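Major extracellular endoglucanase (Xanthomonas campestris pv. campestris, PDB 4TUF) catalyses the internal hydrolysis of beta-1,4-glucosidic linkages in cellulose, lichenin and cereal beta-glucans through its family 5 catalytic domain, the part described here. Local coordinates at residues 154-159 against 234-239; 263-268 against 274-279; 267-272 against 302-307. All coordinates share one frame; numbering follows the deposited sequence.

Contact 1: residues 154-159 against 234-239; sequences LKNEPH and APHVYG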
loop_
_atom_site.group_PDB
_atom_site.type_symbol
_atom_site.label_atom_id
_atom_site.label_comp_id
_atom_site.label_asym_id
_atom_site.label_seq_id
_atom_site.Cartn_x
_atom_site.Cartn_y
_atom_site.Cartn_z
ATOM N N LEU A 154 6.164 4.864 3.806
ATOM C CA LEU A 154 6.475 5.626 5.022
ATOM C C LEU A 154 5.300 5.875 5.965
ATOM O O LEU A 154 5.463 5.826 7.181
ATOM C CB LEU A 154 7.091 6.973 4.652
ATOM C CG LEU A 154 8.442 6.961 3.939
ATOM C CD1 LEU A 154 8.975 8.374 3.864
ATOM C CD2 LEU A 154 9.444 6.039 4.627
ATOM N N LYS A 155 4.127 6.150 5.408
ATOM C CA LYS A 155 2.936 6.421 6.213
ATOM C C LYS A 155 1.685 6.277 5.353
ATOM O O LYS A 155 1.596 6.834 4.259
ATOM C CB LYS A 155 3.018 7.822 6.839
ATOM C CG LYS A 155 1.693 8.543 7.033
ATOM C CD LYS A 155 1.082 8.213 8.371
ATOM C CE LYS A 155 -0.117 9.102 8.664
ATOM N NZ LYS A 155 -1.248 8.905 7.725
ATOM N N ASN A 156 0.701 5.544 5.850
ATOM C CA ASN A 156 -0.508 5.291 5.087
ATOM C C ASN A 156 -1.504 6.433 5.071
ATOM O O ASN A 156 -1.889 6.934 6.109
ATOM C CB ASN A 156 -1.195 4.031 5.616
ATOM C CG ASN A 156 -2.314 3.550 4.724
ATOM O OD1 ASN A 156 -2.083 3.089 3.622
ATOM N ND2 ASN A 156 -3.530 3.644 5.209
ATOM N N GLU A 157 -1.952 6.795 3.877
ATOM C CA GLU A 157 -3.098 7.673 3.686
ATOM C C GLU A 157 -3.138 9.022 4.394
ATOM O O GLU A 157 -4.081 9.312 5.123
ATOM C CB GLU A 157 -4.390 6.901 3.882
ATOM C CG GLU A 157 -4.518 5.776 2.882
ATOM C CD GLU A 157 -5.896 5.186 2.839
ATOM O OE1 GLU A 157 -6.617 5.301 3.837
ATOM O OE2 GLU A 157 -6.251 4.606 1.803
ATOM N N PRO A 158 -2.163 9.875 4.139
ATOM C CA PRO A 158 -2.197 11.210 4.722
ATOM C C PRO A 158 -3.428 11.944 4.230
ATOM O O PRO A 158 -3.802 11.815 3.081
ATOM C CB PRO A 158 -0.944 11.860 4.157
ATOM C CG PRO A 158 -0.019 10.733 3.923
ATOM C CD PRO A 158 -0.876 9.590 3.492
ATOM N N HIS A 159 -4.076 12.690 5.108
ATOM C CA HIS A 159 -5.299 13.388 4.717
ATOM C C HIS A 159 -5.627 14.474 5.730
ATOM O O HIS A 159 -4.832 14.750 6.624
ATOM C CB HIS A 159 -6.469 12.412 4.588
ATOM C CG HIS A 159 -6.759 11.649 5.843
ATOM N ND1 HIS A 159 -5.971 10.603 6.278
ATOM C CD2 HIS A 159 -7.752 11.777 6.756
ATOM C CE1 HIS A 159 -6.463 10.126 7.408
ATOM N NE2 HIS A 159 -7.547 10.818 7.717
ATOM N N ALA A 234 3.289 6.244 -4.622
ATOM C CA ALA A 234 2.294 5.195 -4.421
ATOM C C ALA A 234 0.956 5.716 -3.901
ATOM O O ALA A 234 0.543 5.370 -2.800
ATOM C CB ALA A 234 2.847 4.139 -3.466
ATOM N N PRO A 235 0.259 6.532 -4.700
ATOM C CA PRO A 235 -1.019 7.052 -4.219
ATOM C C PRO A 235 -2.086 5.964 -4.151
ATOM O O PRO A 235 -1.883 4.857 -4.656
ATOM C CB PRO A 235 -1.382 8.101 -5.268
ATOM C CG PRO A 235 -0.758 7.591 -6.512
ATOM C CD PRO A 235 0.532 6.945 -6.089
ATOM N N HIS A 236 -3.209 6.285 -3.524
ATOM C CA HIS A 236 -4.343 5.383 -3.479
ATOM C C HIS A 236 -5.483 5.958 -4.308
ATOM O O HIS A 236 -5.583 7.173 -4.486
ATOM C CB HIS A 236 -4.804 5.159 -2.037
ATOM C CG HIS A 236 -3.772 4.527 -1.158
ATOM N ND1 HIS A 236 -4.056 4.081 0.116
ATOM C CD2 HIS A 236 -2.459 4.262 -1.366
ATOM C CE1 HIS A 236 -2.961 3.575 0.656
ATOM N NE2 HIS A 236 -1.978 3.672 -0.222
ATOM N N VAL A 237 -6.348 5.086 -4.804
ATOM C CA VAL A 237 -7.568 5.527 -5.460
ATOM C C VAL A 237 -8.642 4.457 -5.291
ATOM O O VAL A 237 -8.350 3.266 -5.358
ATOM C CB VAL A 237 -7.325 5.831 -6.955
ATOM C CG1 VAL A 237 -6.613 4.677 -7.626
ATOM C CG2 VAL A 237 -8.630 6.150 -7.667
ATOM N N TYR A 238 -9.877 4.883 -5.043
ATOM C CA TYR A 238 -10.988 3.951 -4.894
ATOM C C TYR A 238 -12.189 4.379 -5.736
ATOM O O TYR A 238 -12.172 5.444 -6.365
ATOM C CB TYR A 238 -11.398 3.835 -3.431
ATOM C CG TYR A 238 -10.244 3.594 -2.495
ATOM C CD1 TYR A 238 -9.819 2.306 -2.203
ATOM C CD2 TYR A 238 -9.574 4.658 -1.902
ATOM C CE1 TYR A 238 -8.756 2.086 -1.353
ATOM C CE2 TYR A 238 -8.516 4.447 -1.047
ATOM C CZ TYR A 238 -8.114 3.157 -0.775
ATOM O OH TYR A 238 -7.059 2.935 0.074
ATOM N N GLY A 239 -13.224 3.542 -5.748
ATOM C CA GLY A 239 -14.402 3.781 -6.559
ATOM C C GLY A 239 -15.669 4.008 -5.755
ATOM O O GLY A 239 -15.616 4.278 -4.553
#
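H236 donates a hydrogen bond from ND1 to OE2 of E157 over 2.8 Å, nearly straight at an N-H...O angle of 159°. OE2 receives it on the anti lone pair, the one turned away from OE1, and lies close to the imidazole plane although the carboxylate itself is twisted 56° from that ring. This is a His-carboxylate pair in the active site of a family 5 TIM barrel. E157 follows strand 149-153, sits in the Asn-Glu-Pro sequence of the family, and is by similarity the proton donor.

The side chains of Y238 and E157 run toward each other from opposite directions, with Y238 OH 2.5 Å from the same OE2. The carboxylate stands almost perpendicular to the tyrosine ring, at whose edge OE2 lies. Y238 OH also lies close to OE1 of E278, the probable nucleophile; the one phenolic proton has both carboxylates within reach, and the short spacing is doubtful in detail at this resolution. The hydroxyl is thus next to a carboxylate oxygen of each glutamate, and these two oxygens are themselves close together. E157 reaches these partners because its chain is extended beyond CG (chi2 -167°).

Next to this cluster, N156 OD1 approaches the edge of the H236 ring, 3.1 Å from CE1, while its hydrogen-bonding partner is R58 NH2. The N156 and H236 side chains cross at about a right angle, with amide and imidazole planes well off parallel. CG of E157 packs against the same ring, 3.3 Å from H236 ND1.

The backbone round the glutamate is gripped as well: E157 N bonds to E196 OE1, and K155 NZ turns back to N156 O at 2.6 Å. Beyond them H159 directs ND1 nearly along the C=O axis of E157, with 2.6 Å between H159 ND1 and E157 O.

Contact 2: residues 263-268 against 274-279; sequences RHFGQF and LLLGEF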
loop_
_atom_site.group_PDB
_atom_site.type_symbol
_atom_site.label_atom_id
_atom_site.label_comp_id
_atom_site.label_asym_id
_atom_site.label_seq_id
_atom_site.Cartn_x
_atom_site.Cartn_y
_atom_site.Cartn_z
ATOM N N ARG A 263 -5.044 14.179 -13.279
ATOM C CA ARG A 263 -4.830 15.300 -12.371
ATOM C C ARG A 263 -4.239 14.898 -11.021
ATOM O O ARG A 263 -3.271 15.499 -10.556
ATOM C CB ARG A 263 -6.142 16.044 -12.132
ATOM C CG ARG A 263 -6.000 17.198 -11.164
ATOM C CD ARG A 263 -7.038 18.266 -11.426
ATOM N NE ARG A 263 -8.377 17.849 -11.033
ATOM C CZ ARG A 263 -9.468 18.080 -11.755
ATOM N NH1 ARG A 263 -9.372 18.716 -12.915
ATOM N NH2 ARG A 263 -10.652 17.671 -11.318
ATOM N N HIS A 264 -4.892 13.953 -10.350
ATOM C CA HIS A 264 -4.472 13.476 -9.033
ATOM C C HIS A 264 -3.146 12.721 -8.946
ATOM O O HIS A 264 -2.357 12.978 -8.052
ATOM C CB HIS A 264 -5.582 12.643 -8.400
ATOM C CG HIS A 264 -6.808 13.428 -8.062
ATOM N ND1 HIS A 264 -8.024 12.836 -7.814
ATOM C CD2 HIS A 264 -7.007 14.758 -7.935
ATOM C CE1 HIS A 264 -8.919 13.765 -7.546
ATOM N NE2 HIS A 264 -8.327 14.941 -7.613
ATOM N N PHE A 265 -2.888 11.801 -9.867
ATOM C CA PHE A 265 -1.607 11.110 -9.865
ATOM C C PHE A 265 -0.948 10.884 -11.206
ATOM O O PHE A 265 0.233 10.776 -11.298
ATOM C CB PHE A 265 -1.697 9.786 -9.110
ATOM C CG PHE A 265 -2.717 8.851 -9.641
ATOM C CD1 PHE A 265 -3.984 8.917 -9.202
ATOM C CD2 PHE A 265 -2.395 7.923 -10.573
ATOM C CE1 PHE A 265 -4.924 8.072 -9.683
ATOM C CE2 PHE A 265 -3.327 7.073 -11.071
ATOM C CZ PHE A 265 -4.596 7.149 -10.624
ATOM N N GLY A 266 -1.755 10.754 -12.231
ATOM C CA GLY A 266 -1.341 10.227 -13.508
ATOM C C GLY A 266 -0.325 11.035 -14.241
ATOM O O GLY A 266 0.543 10.538 -14.896
ATOM N N GLN A 267 -0.484 12.324 -14.137
ATOM C CA GLN A 267 0.403 13.266 -14.814
ATOM C C GLN A 267 1.867 13.129 -14.387
ATOM O O GLN A 267 2.764 13.661 -15.044
ATOM C CB GLN A 267 -0.069 14.698 -14.560
ATOM C CG GLN A 267 -0.184 15.036 -13.083
ATOM C CD GLN A 267 -0.359 16.516 -12.831
ATOM O OE1 GLN A 267 0.383 17.339 -13.363
ATOM N NE2 GLN A 267 -1.345 16.864 -12.018
ATOM N N PHE A 268 2.106 12.419 -13.286
ATOM C CA PHE A 268 3.462 12.248 -12.778
ATOM C C PHE A 268 4.101 10.958 -13.263
ATOM O O PHE A 268 5.286 10.726 -13.031
ATOM C CB PHE A 268 3.465 12.288 -11.250
ATOM C CG PHE A 268 3.044 13.611 -10.689
ATOM C CD1 PHE A 268 3.944 14.657 -10.601
ATOM C CD2 PHE A 268 1.743 13.817 -10.271
ATOM C CE1 PHE A 268 3.560 15.879 -10.100
ATOM C CE2 PHE A 268 1.353 15.041 -9.766
ATOM C CZ PHE A 268 2.264 16.073 -9.683
ATOM N N LEU A 274 5.890 5.185 -10.640
ATOM C CA LEU A 274 4.584 5.288 -10.005
ATOM C C LEU A 274 3.772 4.006 -10.120
ATOM O O LEU A 274 3.794 3.319 -11.140
ATOM C CB LEU A 274 3.803 6.460 -10.605
ATOM C CG LEU A 274 2.507 6.923 -9.931
ATOM C CD1 LEU A 274 2.312 8.414 -10.154
ATOM C CD2 LEU A 274 1.298 6.153 -10.454
ATOM N N LEU A 275 3.068 3.692 -9.042
ATOM C CA LEU A 275 2.104 2.605 -9.015
ATOM C C LEU A 275 1.054 2.935 -7.957
ATOM O O LEU A 275 1.234 3.866 -7.176
ATOM C CB LEU A 275 2.791 1.265 -8.722
ATOM C CG LEU A 275 3.773 1.133 -7.546
ATOM C CD1 LEU A 275 3.095 1.218 -6.189
ATOM C CD2 LEU A 275 4.542 -0.174 -7.655
ATOM N N LEU A 276 -0.032 2.176 -7.918
ATOM C CA LEU A 276 -1.028 2.372 -6.871
ATOM C C LEU A 276 -0.766 1.477 -5.653
ATOM O O LEU A 276 -0.681 0.258 -5.772
ATOM C CB LEU A 276 -2.423 2.109 -7.423
ATOM C CG LEU A 276 -2.829 3.032 -8.562
ATOM C CD1 LEU A 276 -4.166 2.602 -9.146
ATOM C CD2 LEU A 276 -2.879 4.459 -8.063
ATOM N N GLY A 277 -0.640 2.090 -4.481
ATOM C CA GLY A 277 -0.474 1.342 -3.249
ATOM C C GLY A 277 -1.740 0.604 -2.853
ATOM O O GLY A 277 -1.685 -0.500 -2.314
ATOM N N GLU A 278 -2.886 1.225 -3.109
ATOM C CA GLU A 278 -4.181 0.593 -2.881
ATOM C C GLU A 278 -5.176 1.011 -3.953
ATOM O O GLU A 278 -5.347 2.200 -4.231
ATOM C CB GLU A 278 -4.744 0.959 -1.503
ATOM C CG GLU A 278 -3.992 0.381 -0.318
ATOM C CD GLU A 278 -4.610 0.789 1.002
ATOM O OE1 GLU A 278 -5.774 1.237 0.985
ATOM O OE2 GLU A 278 -3.942 0.669 2.054
ATOM N N PHE A 279 -5.827 0.026 -4.556
ATOM C CA PHE A 279 -6.984 0.273 -5.404
ATOM C C PHE A 279 -7.862 -0.977 -5.399
ATOM O O PHE A 279 -7.366 -2.094 -5.210
ATOM C CB PHE A 279 -6.559 0.645 -6.825
ATOM C CG PHE A 279 -5.955 -0.490 -7.598
ATOM C CD1 PHE A 279 -4.626 -0.840 -7.419
ATOM C CD2 PHE A 279 -6.713 -1.202 -8.514
ATOM C CE1 PHE A 279 -4.068 -1.884 -8.134
ATOM C CE2 PHE A 279 -6.161 -2.246 -9.233
ATOM C CZ PHE A 279 -4.839 -2.589 -9.044
#
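L276 places its CD2 methyl over one face of the F265 ring in a CH-pi contact, 4.2 Å from the centroid and offset toward the CE2-CZ side of the rim. L274 meets the same ring obliquely near CD2, its own CD2 lying 4.1 Å from F265 CD2, and each leucine side chain crosses the phenylalanine at about a right angle. The other branch of L274, CD1, packs against F265 O and is 4.2 Å from F268 CB.

The ring is brought to the leucines by an F265 chi1 of 58°, which sets CG between the backbone N and the carbonyl carbon. A wider, pi-type turn carries this residue at 263-266, and F268 N bonds to F265 O at 3.2 Å. Q267 NE2 adds a bond back to R263 O at 2.8 Å. Further out, P235 of strand 231-238 also touches F265, whereas L297 and L301 of helix 288-303 touch L276. Apolar side chains thus join helix 257-266 to strand 276-280, within the beta-alpha-beta unit that begins at strand 231-238 of the TIM barrel.

Contact 3: residues 267-272 against 302-307; sequences QFAGTH and RSKGIN. With 2HP (dihydrogenphosphate ion), chain I.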
loop_
_atom_site.group_PDB
_atom_site.type_symbol
_atom_site.label_atom_id
_atom_site.label_comp_id
_atom_site.label_asym_id
_atom_site.label_seq_id
_atom_site.Cartn_x
_atom_site.Cartn_y
_atom_site.Cartn_z
ATOM N N GLN A 267 -0.484 12.324 -14.137
ATOM C CA GLN A 267 0.403 13.266 -14.814
ATOM C C GLN A 267 1.867 13.129 -14.387
ATOM O O GLN A 267 2.764 13.661 -15.044
ATOM C CB GLN A 267 -0.069 14.698 -14.560
ATOM C CG GLN A 267 -0.184 15.036 -13.083
ATOM C CD GLN A 267 -0.359 16.516 -12.831
ATOM O OE1 GLN A 267 0.383 17.339 -13.363
ATOM N NE2 GLN A 267 -1.345 16.864 -12.018
ATOM N N PHE A 268 2.106 12.419 -13.286
ATOM C CA PHE A 268 3.462 12.248 -12.778
ATOM C C PHE A 268 4.101 10.958 -13.263
ATOM O O PHE A 268 5.286 10.726 -13.031
ATOM C CB PHE A 268 3.465 12.288 -11.250
ATOM C CG PHE A 268 3.044 13.611 -10.689
ATOM C CD1 PHE A 268 3.944 14.657 -10.601
ATOM C CD2 PHE A 268 1.743 13.817 -10.271
ATOM C CE1 PHE A 268 3.560 15.879 -10.100
ATOM C CE2 PHE A 268 1.353 15.041 -9.766
ATOM C CZ PHE A 268 2.264 16.073 -9.683
ATOM N N ALA A 269 3.321 10.132 -13.955
ATOM C CA ALA A 269 3.787 8.811 -14.375
ATOM C C ALA A 269 4.957 8.885 -15.339
ATOM O O ALA A 269 5.809 8.001 -15.349
ATOM C CB ALA A 269 2.652 8.027 -15.006
ATOM N N GLY A 270 4.993 9.940 -16.146
ATOM C CA GLY A 270 5.997 10.073 -17.186
ATOM C C GLY A 270 7.368 10.486 -16.689
ATOM O O GLY A 270 8.357 10.336 -17.405
ATOM N N THR A 271 7.436 11.001 -15.465
ATOM C CA THR A 271 8.706 11.481 -14.922
ATOM C C THR A 271 9.081 10.835 -13.581
ATOM O O THR A 271 10.208 10.982 -13.108
ATOM C CB THR A 271 8.685 13.011 -14.751
ATOM O OG1 THR A 271 7.560 13.387 -13.949
ATOM C CG2 THR A 271 8.574 13.690 -16.103
ATOM N N HIS A 272 8.140 10.120 -12.972
ATOM C CA HIS A 272 8.409 9.413 -11.722
ATOM C C HIS A 272 7.969 7.960 -11.794
ATOM O O HIS A 272 6.974 7.640 -12.439
ATOM C CB HIS A 272 7.698 10.084 -10.548
ATOM C CG HIS A 272 8.213 11.447 -10.215
ATOM N ND1 HIS A 272 7.787 12.584 -10.868
ATOM C CD2 HIS A 272 9.109 11.858 -9.287
ATOM C CE1 HIS A 272 8.404 13.636 -10.361
ATOM N NE2 HIS A 272 9.212 13.224 -9.401
ATOM N N ARG A 302 -2.954 0.925 -17.953
ATOM C CA ARG A 302 -2.248 0.322 -19.082
ATOM C C ARG A 302 -1.758 1.388 -20.062
ATOM O O ARG A 302 -0.658 1.287 -20.608
ATOM C CB ARG A 302 -3.148 -0.679 -19.814
ATOM C CG ARG A 302 -3.577 -1.897 -18.996
ATOM C CD ARG A 302 -2.542 -3.007 -19.042
ATOM N NE ARG A 302 -2.268 -3.434 -20.412
ATOM C CZ ARG A 302 -1.290 -4.267 -20.754
ATOM N NH1 ARG A 302 -0.484 -4.773 -19.824
ATOM N NH2 ARG A 302 -1.114 -4.594 -22.029
ATOM N N SER A 303 -2.576 2.417 -20.269
ATOM C CA SER A 303 -2.264 3.468 -21.232
ATOM C C SER A 303 -1.159 4.399 -20.727
ATOM O O SER A 303 -0.452 5.028 -21.518
ATOM C CB SER A 303 -3.520 4.279 -21.557
ATOM O OG SER A 303 -3.874 5.136 -20.487
ATOM N N LYS A 304 -1.014 4.492 -19.409
ATOM C CA LYS A 304 0.035 5.316 -18.821
ATOM C C LYS A 304 1.327 4.518 -18.650
ATOM O O LYS A 304 2.278 4.991 -18.030
ATOM C CB LYS A 304 -0.418 5.886 -17.473
ATOM C CG LYS A 304 -1.562 6.886 -17.571
ATOM C CD LYS A 304 -1.205 8.083 -18.449
ATOM C CE LYS A 304 -0.119 8.948 -17.815
ATOM N NZ LYS A 304 0.234 10.118 -18.677
ATOM N N GLY A 305 1.355 3.307 -19.201
ATOM C CA GLY A 305 2.533 2.461 -19.136
ATOM C C GLY A 305 2.688 1.781 -17.790
ATOM O O GLY A 305 3.766 1.287 -17.456
ATOM N N ILE A 306 1.604 1.754 -17.020
ATOM C CA ILE A 306 1.607 1.157 -15.693
ATOM C C ILE A 306 0.943 -0.214 -15.685
ATOM O O ILE A 306 -0.235 -0.333 -16.006
ATOM C CB ILE A 306 0.876 2.050 -14.682
ATOM C CG1 ILE A 306 1.455 3.469 -14.700
ATOM C CG2 ILE A 306 0.931 1.430 -13.292
ATOM C CD1 ILE A 306 0.674 4.452 -13.847
ATOM N N ASN A 307 1.691 -1.246 -15.313
ATOM C CA ASN A 307 1.122 -2.589 -15.230
ATOM C C ASN A 307 1.449 -3.268 -13.903
ATOM O O ASN A 307 1.694 -4.476 -13.851
ATOM C CB ASN A 307 1.598 -3.455 -16.408
ATOM C CG ASN A 307 3.111 -3.575 -16.491
ATOM O OD1 ASN A 307 3.834 -3.253 -15.548
ATOM N ND2 ASN A 307 3.595 -4.055 -17.630
HETATM P P 2HP I . 7.333 16.890 -12.342
HETATM O O1 2HP I . 8.598 16.930 -13.170
HETATM O O2 2HP I . 6.751 15.498 -12.401
HETATM O O3 2HP I . 7.655 17.242 -10.909
HETATM O O4 2HP I . 6.326 17.881 -12.879
#
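Apolar contact is confined to the methyl of A269, which meets two side chains of 302-307. CE of K304 lies 4.1 Å from A269 CB, and CD1 of I306 lies 4.2 Å from the same CB. The lysine chain is bent at chi2 and chi3 (-59° and -68°), which brings CE beside the alanine methyl; its NZ forms a long, weak ion pair with E262 OE2.

Contacts with a dihydrogenphosphate ion gather at T271, H272 and F268. T271 OG1 donates a hydrogen bond to O2 of the ion at 2.7 Å. The same oxygen lies at the edges of two rings, 3.2 Å from H272 CE1 and 3.4 Å from F268 CD1, and L219 completes the pocket. H272 ND1 gives only a weak bond to T271 OG1.

Backbone bonds shape both partners. F268 O accepts from H272 N at 2.9 Å and from T271 N as well, closing a turn over A269 and G270. Across from it, G305 has positive phi, with G305 N bonded to R302 O and I306 N to L301 O: the Schellman motif that terminates helix 288-303.

In the fold
Contacts 1 and 2 have centres about 9 Å apart and are joined by the parallel pairing of strands 231-238 and 276-280, with probable hydrogen bonds P235 O to G277 N at 3.0 Å and V237 N to E278 O at 3.1 Å. E278, the probable nucleophile, lies in the strand segment of contact 2 and its carboxylate faces the cluster of contact 1. Contact 3 shares Q267 and F268 with contact 2, their centres about 8 Å apart; L274 CD2 and I306 CD1, 3.8 Å apart, make the packing continuous. The centre of contact 3 is about 17 Å from that of contact 1, and contact 3 with its phosphate pocket lies away from the catalytic glutamates.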